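Local coordinates for multidrug resistance protein (Vibrio cholerae, PDB 1YC9), which belongs to the outer membrane factor family of efflux channels and could be involved in resistance to puromycin, acriflavine and tetraphenylarsonium chloride, at residues A[218-223]-A[232-237]; A[25-30]-A[142-147]. The protein carries 1 engineered substitution. All coordinates share one frame; numbering follows the deposited sequence.

Contact 1. Residues A[218-223]-A[232-237]; sequences NALAAL and ASIEEP
Leu220 and Ala221, close to the C-terminal end of helix 189-223, meet Ile234 in the loop that follows the same helix. The chain leaves the helix, turns and passes back beside its last turns. Asn218 ND2 donates to Asp358 OD1 and Thr361 OG1 of a neighbouring subunit, so this face of the helix belongs to the trimer interface. Ala219 and Ala222 both pack on His354 of that subunit. Leu220 turns toward the loop. Its CB lies 3.8 Å from Ile234 CD1, and its side chain also packs on Ala150 and Leu154 of helix 117-183. Ala221 takes part through its backbone: its N is 4.3 Å from Ile234 CD1. The branch that does the touching is the long one of Ile234. CG1 lies opposite the carbonyl carbon (chi1 -59°), and the extended chi2 of 176° carries CD1 on to the helix. The two segments bury 103 Å² between them, most of it on Ile234. The touching residues are all buried. The contact joins a methyl group to a methylene and one backbone N of the helix, so it is dispersive and hydrophobic packing without a directional polar bond.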
loop_
_atom_site.group_PDB
_atom_site.type_symbol
_atom_site.label_atom_id
_atom_site.label_comp_id
_atom_site.label_asym_id
_atom_site.label_seq_id
_atom_site.Cartn_x
_atom_site.Cartn_y
_atom_site.Cartn_z
ATOM N N ASN A 218 -7.331 -6.299 22.768
ATOM C CA ASN A 218 -6.045 -6.657 22.249
ATOM C C ASN A 218 -5.585 -5.567 21.252
ATOM O O ASN A 218 -4.419 -5.167 21.290
ATOM C CB ASN A 218 -6.048 -8.017 21.567
ATOM C CG ASN A 218 -6.321 -9.187 22.530
ATOM O OD1 ASN A 218 -6.354 -9.017 23.751
ATOM N ND2 ASN A 218 -6.546 -10.338 21.973
ATOM N N ALA A 219 -6.482 -5.100 20.390
ATOM C CA ALA A 219 -6.105 -4.161 19.340
ATOM C C ALA A 219 -5.714 -2.807 19.961
ATOM O O ALA A 219 -4.738 -2.160 19.524
ATOM C CB ALA A 219 -7.214 -3.990 18.319
ATOM N N LEU A 220 -6.500 -2.392 20.940
ATOM C CA LEU A 220 -6.204 -1.176 21.716
ATOM C C LEU A 220 -4.847 -1.254 22.403
ATOM O O LEU A 220 -4.060 -0.321 22.324
ATOM C CB LEU A 220 -7.295 -0.869 22.720
ATOM C CG LEU A 220 -8.587 -0.254 22.191
ATOM C CD1 LEU A 220 -9.813 -0.390 23.148
ATOM C CD2 LEU A 220 -8.375 1.253 21.833
ATOM N N ALA A 221 -4.521 -2.385 23.017
ATOM C CA ALA A 221 -3.222 -2.571 23.609
ATOM C C ALA A 221 -2.116 -2.361 22.570
ATOM O O ALA A 221 -1.148 -1.646 22.838
ATOM C CB ALA A 221 -3.097 -3.958 24.222
ATOM N N ALA A 222 -2.262 -2.976 21.392
ATOM C CA ALA A 222 -1.277 -2.844 20.328
ATOM C C ALA A 222 -1.180 -1.386 19.824
ATOM O O ALA A 222 -0.062 -0.866 19.565
ATOM C CB ALA A 222 -1.609 -3.788 19.160
ATOM N N LEU A 223 -2.318 -0.731 19.740
ATOM C CA LEU A 223 -2.383 0.655 19.236
ATOM C C LEU A 223 -1.640 1.615 20.136
ATOM O O LEU A 223 -1.147 2.632 19.622
ATOM C CB LEU A 223 -3.813 1.165 19.008
ATOM C CG LEU A 223 -4.482 0.573 17.775
ATOM C CD1 LEU A 223 -5.977 0.813 17.796
ATOM C CD2 LEU A 223 -3.925 1.151 16.481
ATOM N N ALA A 232 -5.705 -6.355 29.615
ATOM C CA ALA A 232 -6.337 -6.964 30.798
ATOM C C ALA A 232 -6.903 -5.950 31.731
ATOM O O ALA A 232 -7.771 -6.265 32.549
ATOM C CB ALA A 232 -5.316 -7.834 31.562
ATOM N N SER A 233 -6.421 -4.727 31.632
ATOM C CA SER A 233 -6.903 -3.668 32.485
ATOM C C SER A 233 -7.821 -2.725 31.714
ATOM O O SER A 233 -8.212 -1.698 32.218
ATOM C CB SER A 233 -5.727 -2.938 33.127
ATOM O OG SER A 233 -4.962 -2.251 32.161
ATOM N N ILE A 234 -8.186 -3.060 30.485
ATOM C CA ILE A 234 -9.150 -2.225 29.780
ATOM C C ILE A 234 -10.570 -2.608 30.159
ATOM O O ILE A 234 -10.947 -3.765 30.047
ATOM C CB ILE A 234 -8.989 -2.291 28.241
ATOM C CG1 ILE A 234 -7.590 -1.837 27.850
ATOM C CG2 ILE A 234 -10.068 -1.425 27.598
ATOM C CD1 ILE A 234 -7.270 -1.954 26.315
ATOM N N GLU A 235 -11.347 -1.616 30.580
ATOM C CA GLU A 235 -12.727 -1.814 31.030
ATOM C C GLU A 235 -13.720 -1.145 30.083
ATOM O O GLU A 235 -13.344 -0.486 29.107
ATOM C CB GLU A 235 -12.841 -1.280 32.457
ATOM N N GLU A 236 -15.002 -1.362 30.356
ATOM C CA GLU A 236 -16.095 -0.693 29.682
ATOM C C GLU A 236 -15.931 0.825 29.561
ATOM O O GLU A 236 -15.736 1.532 30.578
ATOM C CB GLU A 236 -17.421 -0.998 30.395
ATOM C CG GLU A 236 -18.625 -0.548 29.606
ATOM C CD GLU A 236 -19.964 -0.897 30.231
ATOM O OE1 GLU A 236 -20.020 -1.229 31.425
ATOM O OE2 GLU A 236 -20.966 -0.787 29.504
ATOM N N PRO A 237 -16.022 1.351 28.336
ATOM C CA PRO A 237 -15.989 2.804 28.126
ATOM C C PRO A 237 -17.159 3.533 28.761
ATOM O O PRO A 237 -18.243 2.954 28.923
ATOM C CB PRO A 237 -16.090 2.948 26.607
ATOM C CG PRO A 237 -15.554 1.634 26.077
ATOM C CD PRO A 237 -16.104 0.630 27.043
#

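Contact 2. Residues A[25-30]-A[142-147]; sequences NWWQRY and MISTSI
Trp26 lays the six-membered end of its indole against Ser144 and Thr145. It belongs to a 3-10 segment, residues 26-30, that packs on the long helix 117-183 of this TolC-like outer membrane factor fold. Ser144 OG sits at the edge of the indole, near its plane, 3.2 Å from Trp26 CZ2. Thr145 CG2 approaches the same carbon obliquely, at 3.7 Å, and the two side chains cross at about a right angle. Trp27 meets the same serine, also obliquely, with CZ3 3.9 Å from Ser144 CB. The two indoles also meet: Trp27 turns its edge to one face of Trp26, with CE3 3.6 Å above that ring plane, toward its rim. Beyond the segments, Trp26 packs on Leu427 and Ile430 of helix 398-433, and Trp27 on Ile39 of helix 33-44. The buried hydroxyls are satisfied by their own helix: Ser144 OG bonds to Arg140 O, and Thr145 OG1 to Leu141 O. One water lies in the plane of the Trp26 ring, accepting a weak 3.4 Å bond from Trp26 NE1 and hydrogen-bonded to Ser144 OG at 3.3 Å.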
loop_
_atom_site.group_PDB
_atom_site.type_symbol
_atom_site.label_atom_id
_atom_site.label_comp_id
_atom_site.label_asym_id
_atom_site.label_seq_id
_atom_site.Cartn_x
_atom_site.Cartn_y
_atom_site.Cartn_z
ATOM N N ASN A 25 -5.806 18.512 22.725
ATOM C CA ASN A 25 -6.156 17.226 23.335
ATOM C C ASN A 25 -7.661 16.970 23.284
ATOM O O ASN A 25 -8.313 16.759 24.298
ATOM C CB ASN A 25 -5.640 17.150 24.767
ATOM C CG ASN A 25 -4.130 17.350 24.857
ATOM O OD1 ASN A 25 -3.396 17.032 23.948
ATOM N ND2 ASN A 25 -3.673 17.856 25.982
ATOM N N TRP A 26 -8.178 16.919 22.066
ATOM C CA TRP A 26 -9.603 16.907 21.771
ATOM C C TRP A 26 -10.384 15.730 22.350
ATOM O O TRP A 26 -11.589 15.806 22.533
ATOM C CB TRP A 26 -9.807 17.003 20.237
ATOM C CG TRP A 26 -8.982 15.956 19.520
ATOM C CD1 TRP A 26 -7.756 16.123 18.971
ATOM C CD2 TRP A 26 -9.321 14.551 19.329
ATOM N NE1 TRP A 26 -7.297 14.921 18.472
ATOM C CE2 TRP A 26 -8.237 13.944 18.666
ATOM C CE3 TRP A 26 -10.413 13.756 19.672
ATOM C CZ2 TRP A 26 -8.223 12.567 18.325
ATOM C CZ3 TRP A 26 -10.401 12.398 19.341
ATOM C CH2 TRP A 26 -9.318 11.820 18.676
ATOM N N TRP A 27 -9.699 14.618 22.603
ATOM C CA TRP A 27 -10.328 13.411 23.133
ATOM C C TRP A 27 -10.842 13.620 24.562
ATOM O O TRP A 27 -11.740 12.890 25.027
ATOM C CB TRP A 27 -9.343 12.247 23.132
ATOM C CG TRP A 27 -8.025 12.579 23.774
ATOM C CD1 TRP A 27 -7.702 12.466 25.097
ATOM C CD2 TRP A 27 -6.856 13.062 23.114
ATOM N NE1 TRP A 27 -6.401 12.854 25.295
ATOM C CE2 TRP A 27 -5.862 13.234 24.094
ATOM C CE3 TRP A 27 -6.551 13.401 21.778
ATOM C CZ2 TRP A 27 -4.599 13.716 23.793
ATOM C CZ3 TRP A 27 -5.285 13.869 21.482
ATOM C CH2 TRP A 27 -4.324 14.028 22.491
ATOM N N GLN A 28 -10.270 14.617 25.242
ATOM C CA GLN A 28 -10.705 14.943 26.598
ATOM C C GLN A 28 -12.154 15.376 26.661
ATOM O O GLN A 28 -12.774 15.251 27.713
ATOM C CB GLN A 28 -9.769 15.990 27.253
ATOM C CG GLN A 28 -8.386 15.461 27.564
ATOM C CD GLN A 28 -7.431 16.550 28.038
ATOM O OE1 GLN A 28 -7.736 17.743 27.953
ATOM N NE2 GLN A 28 -6.285 16.150 28.482
ATOM N N ARG A 29 -12.701 15.879 25.560
ATOM C CA ARG A 29 -14.075 16.312 25.581
ATOM C C ARG A 29 -15.058 15.180 25.842
ATOM O O ARG A 29 -16.176 15.447 26.260
ATOM C CB ARG A 29 -14.419 17.181 24.361
ATOM C CG ARG A 29 -15.119 16.534 23.193
ATOM C CD ARG A 29 -15.552 17.570 22.129
ATOM N NE ARG A 29 -17.004 17.798 22.043
ATOM C CZ ARG A 29 -17.625 18.978 22.211
ATOM N NH1 ARG A 29 -18.948 19.047 22.086
ATOM N NH2 ARG A 29 -16.955 20.090 22.515
ATOM N N TYR A 30 -14.643 13.911 25.676
ATOM C CA TYR A 30 -15.533 12.779 25.936
ATOM C C TYR A 30 -15.602 12.343 27.409
ATOM O O TYR A 30 -16.366 11.456 27.760
ATOM C CB TYR A 30 -15.203 11.580 24.995
ATOM C CG TYR A 30 -15.166 12.005 23.568
ATOM C CD1 TYR A 30 -16.318 12.440 22.932
ATOM C CD2 TYR A 30 -13.966 12.055 22.854
ATOM C CE1 TYR A 30 -16.296 12.891 21.639
ATOM C CE2 TYR A 30 -13.946 12.504 21.505
ATOM C CZ TYR A 30 -15.099 12.881 20.913
ATOM O OH TYR A 30 -15.099 13.354 19.615
ATOM N N MET A 142 -3.145 10.657 13.468
ATOM C CA MET A 142 -3.401 9.286 13.041
ATOM C C MET A 142 -3.345 8.326 14.224
ATOM O O MET A 142 -4.092 7.349 14.282
ATOM C CB MET A 142 -2.393 8.861 11.971
ATOM C CG MET A 142 -2.533 7.415 11.527
ATOM S SD MET A 142 -1.422 6.993 10.170
ATOM C CE MET A 142 0.170 7.312 10.925
ATOM N N ILE A 143 -2.453 8.614 15.166
ATOM C CA ILE A 143 -2.353 7.839 16.402
ATOM C C ILE A 143 -3.575 8.028 17.299
ATOM O O ILE A 143 -4.219 7.060 17.731
ATOM C CB ILE A 143 -1.050 8.195 17.161
ATOM C CG1 ILE A 143 0.167 7.705 16.363
ATOM C CG2 ILE A 143 -0.993 7.557 18.528
ATOM C CD1 ILE A 143 1.469 8.322 16.808
ATOM N N SER A 144 -3.918 9.282 17.569
ATOM C CA SER A 144 -4.982 9.525 18.514
ATOM C C SER A 144 -6.319 9.089 17.928
ATOM O O SER A 144 -7.113 8.497 18.628
ATOM C CB SER A 144 -5.005 11.012 18.904
ATOM O OG SER A 144 -5.155 11.778 17.740
ATOM N N THR A 145 -6.580 9.359 16.654
ATOM C CA THR A 145 -7.842 8.990 16.063
ATOM C C THR A 145 -7.928 7.465 15.890
ATOM O O THR A 145 -9.026 6.934 15.985
ATOM C CB THR A 145 -8.155 9.676 14.746
ATOM O OG1 THR A 145 -7.167 9.357 13.748
ATOM C CG2 THR A 145 -8.136 11.157 14.894
ATOM N N SER A 146 -6.810 6.784 15.617
ATOM C CA SER A 146 -6.869 5.324 15.458
ATOM C C SER A 146 -7.286 4.678 16.781
ATOM O O SER A 146 -8.159 3.842 16.795
ATOM C CB SER A 146 -5.558 4.759 14.909
ATOM O OG SER A 146 -4.567 4.847 15.893
ATOM N N ILE A 147 -6.737 5.171 17.896
ATOM C CA ILE A 147 -7.136 4.773 19.222
ATOM C C ILE A 147 -8.586 5.120 19.552
ATOM O O ILE A 147 -9.352 4.262 19.976
ATOM C CB ILE A 147 -6.151 5.345 20.305
ATOM C CG1 ILE A 147 -4.765 4.757 20.151
ATOM C CG2 ILE A 147 -6.709 5.090 21.697
ATOM C CD1 ILE A 147 -3.697 5.597 20.767
HETATM O O HOH W 1 -4.100 14.839 17.398
#

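Overall arrangement
The two contacts are neighbours in the helical part of the chain, with centres 15 Å apart. They come in series: contact 2 closes at helix 117-183 before contact 1 opens on helix 189-223. These helices follow each other in the chain and pack together here. Leu220 CD2 of contact 1 lies 3.7 Å from Ile147 O of contact 2, and Leu223 CB is 3.9 Å from Ile147 CG1. Segments 25-30 and 232-237 both lie outside the long helices. Contact 2 stays within one subunit, whereas contact 1 borders a second. Together they join the chain before helix 33-44 and the loop after helix 189-223 to the long helices of the trimer's helical barrel.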